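Local structure of telomerase reverse transcriptase (Candida tropicalis MYA-3404, 6ZD1) at residues A[318-323]-A[328-333]. The protein probably extends chromosome ends as a reverse transcriptase, adding simple telomeric repeats by copying a template within the telomerase RNA. Residues are numbered along the deposited sequence; the frame is centred on the assembly and turned at random.
Sequences TFRNDL and KTLPVL
Leu323, in the last turns of helix 309-326, pushes its side chain into the loop that doubles back from the helix end, and Leu330, Pro331 and Leu333 receive it. Its root and its tip touch different partners: CB of Leu323 lies 4.0 Å from CD1 of Leu330, while CD1 of Leu323 meets CD2 of Leu333 tip to tip, again at 4.0 Å, with CD of Pro331 4.3 Å from the same methyl. Leucine suits position 333 because its forked end presents both methyls to CD1 of Leu323, CD2 slightly the nearer. Leu330 starts out alongside the helix rather than at it, but with CG swung anti to its backbone N (chi1 -155°) its CD1 comes back to the helix, where it also nears the aliphatic CG of Arg320 at 4.4 Å. Pro331 adds a compact, puckered apolar ring and has no N-H to satisfy. Leu563 extends this packed side, touching Phe319, Arg320 and Leu333.

Toward the start of the loop the contact is looser and more polar. Lys328 and Thr329, both exposed, start their side chains away from the helix, though NZ of Lys328 bonds weakly to O of Lys325. Only backbone comes close here: O of Leu323 is 3.6 Å from O of Thr329, two acceptors that cannot bond to each other. At another solvent-facing edge, beside Leu330, Arg320 keeps its charged end on its own helix, where NE (3.2 Å) and NH2 (3.1 Å) both grip OD1 of Asn321 side-on, reaching it from one face of the amide.

A positive phi at Lys328 (73°) helps the chain reverse. This is an alpha-beta connection of the reverse transcriptase palm: the loop packs back on helix 309-326 before entering strand 334-339, which corresponds to the motif A strand of the palm's antiparallel sheet, as in other reverse transcriptases.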
loop_
_atom_site.group_PDB
_atom_site.type_symbol
_atom_site.label_atom_id
_atom_site.label_comp_id
_atom_site.label_asym_id
_atom_site.label_seq_id
_atom_site.Cartn_x
_atom_site.Cartn_y
_atom_site.Cartn_z
ATOM N N THR A 318 5.057 18.500 -22.017
ATOM C CA THR A 318 6.272 19.068 -22.589
ATOM C C THR A 318 6.412 18.684 -24.058
ATOM O O THR A 318 6.820 19.507 -24.887
ATOM C CB THR A 318 7.491 18.617 -21.781
ATOM O OG1 THR A 318 7.345 19.052 -20.423
ATOM C CG2 THR A 318 8.775 19.203 -22.356
ATOM N N PHE A 319 6.056 17.442 -24.400
ATOM C CA PHE A 319 6.047 17.028 -25.800
ATOM C C PHE A 319 5.080 17.881 -26.612
ATOM O O PHE A 319 5.410 18.331 -27.715
ATOM C CB PHE A 319 5.681 15.544 -25.890
ATOM C CG PHE A 319 5.769 14.965 -27.277
ATOM C CD1 PHE A 319 6.998 14.768 -27.889
ATOM C CD2 PHE A 319 4.619 14.576 -27.950
ATOM C CE1 PHE A 319 7.078 14.222 -29.159
ATOM C CE2 PHE A 319 4.689 14.029 -29.220
ATOM C CZ PHE A 319 5.921 13.850 -29.825
ATOM N N ARG A 320 3.893 18.147 -26.064
ATOM C CA ARG A 320 2.941 19.004 -26.760
ATOM C C ARG A 320 3.488 20.418 -26.910
ATOM O O ARG A 320 3.445 21.003 -27.999
ATOM C CB ARG A 320 1.612 19.027 -26.007
ATOM C CG ARG A 320 0.572 19.940 -26.620
ATOM C CD ARG A 320 -0.506 20.268 -25.611
ATOM N NE ARG A 320 0.036 21.062 -24.514
ATOM C CZ ARG A 320 -0.663 21.448 -23.454
ATOM N NH1 ARG A 320 -1.938 21.106 -23.343
ATOM N NH2 ARG A 320 -0.085 22.177 -22.507
ATOM N N ASN A 321 4.034 20.973 -25.823
ATOM C CA ASN A 321 4.516 22.348 -25.848
ATOM C C ASN A 321 5.706 22.507 -26.786
ATOM O O ASN A 321 5.780 23.483 -27.542
ATOM C CB ASN A 321 4.885 22.803 -24.436
ATOM C CG ASN A 321 3.673 22.949 -23.536
ATOM O OD1 ASN A 321 2.538 23.031 -24.010
ATOM N ND2 ASN A 321 3.909 22.992 -22.230
ATOM N N ASP A 322 6.661 21.575 -26.733
ATOM C CA ASP A 322 7.802 21.654 -27.640
ATOM C C ASP A 322 7.375 21.511 -29.096
ATOM O O ASP A 322 7.990 22.113 -29.985
ATOM C CB ASP A 322 8.844 20.600 -27.266
ATOM C CG ASP A 322 9.507 20.892 -25.929
ATOM O OD1 ASP A 322 9.261 21.984 -25.370
ATOM O OD2 ASP A 322 10.269 20.032 -25.435
ATOM N N LEU A 323 6.318 20.738 -29.363
ATOM C CA LEU A 323 5.794 20.666 -30.724
ATOM C C LEU A 323 5.193 21.996 -31.157
ATOM O O LEU A 323 5.389 22.427 -32.298
ATOM C CB LEU A 323 4.755 19.553 -30.835
ATOM C CG LEU A 323 5.322 18.152 -31.038
ATOM C CD1 LEU A 323 4.200 17.131 -31.084
ATOM C CD2 LEU A 323 6.149 18.108 -32.311
ATOM N N LYS A 328 5.096 25.414 -34.797
ATOM C CA LYS A 328 4.137 26.472 -34.475
ATOM C C LYS A 328 2.685 26.017 -34.562
ATOM O O LYS A 328 1.788 26.779 -34.179
ATOM C CB LYS A 328 4.330 27.720 -35.351
ATOM C CG LYS A 328 5.627 28.462 -35.054
ATOM C CD LYS A 328 5.754 28.698 -33.556
ATOM C CE LYS A 328 7.158 29.101 -33.137
ATOM N NZ LYS A 328 7.272 29.160 -31.649
ATOM N N THR A 329 2.425 24.794 -35.010
ATOM C CA THR A 329 1.106 24.185 -34.970
ATOM C C THR A 329 1.261 22.778 -34.421
ATOM O O THR A 329 2.372 22.298 -34.183
ATOM C CB THR A 329 0.435 24.134 -36.351
ATOM O OG1 THR A 329 1.322 23.526 -37.296
ATOM C CG2 THR A 329 0.058 25.523 -36.824
ATOM N N LEU A 330 0.130 22.111 -34.219
ATOM C CA LEU A 330 0.145 20.738 -33.748
ATOM C C LEU A 330 -0.086 19.809 -34.926
ATOM O O LEU A 330 -1.127 19.920 -35.593
ATOM C CB LEU A 330 -0.919 20.518 -32.681
ATOM C CG LEU A 330 -0.623 19.361 -31.728
ATOM C CD1 LEU A 330 0.715 19.591 -31.040
ATOM C CD2 LEU A 330 -1.736 19.204 -30.710
ATOM N N PRO A 331 0.845 18.916 -35.240
ATOM C CA PRO A 331 0.652 18.011 -36.375
ATOM C C PRO A 331 -0.326 16.900 -36.022
ATOM O O PRO A 331 -0.708 16.703 -34.866
ATOM C CB PRO A 331 2.055 17.437 -36.630
ATOM C CG PRO A 331 2.984 18.162 -35.677
ATOM C CD PRO A 331 2.133 18.686 -34.569
ATOM N N VAL A 332 -0.731 16.165 -37.055
ATOM C CA VAL A 332 -1.493 14.943 -36.835
ATOM C C VAL A 332 -0.582 13.945 -36.136
ATOM O O VAL A 332 0.512 13.636 -36.622
ATOM C CB VAL A 332 -2.035 14.381 -38.156
ATOM C CG1 VAL A 332 -2.793 13.084 -37.909
ATOM C CG2 VAL A 332 -2.928 15.410 -38.838
ATOM N N LEU A 333 -1.014 13.464 -34.974
ATOM C CA LEU A 333 -0.202 12.611 -34.120
ATOM C C LEU A 333 -0.795 11.214 -34.055
ATOM O O LEU A 333 -2.017 11.045 -34.064
ATOM C CB LEU A 333 -0.088 13.192 -32.709
ATOM C CG LEU A 333 0.641 14.532 -32.637
ATOM C CD1 LEU A 333 0.581 15.087 -31.233
ATOM C CD2 LEU A 333 2.083 14.374 -33.096
#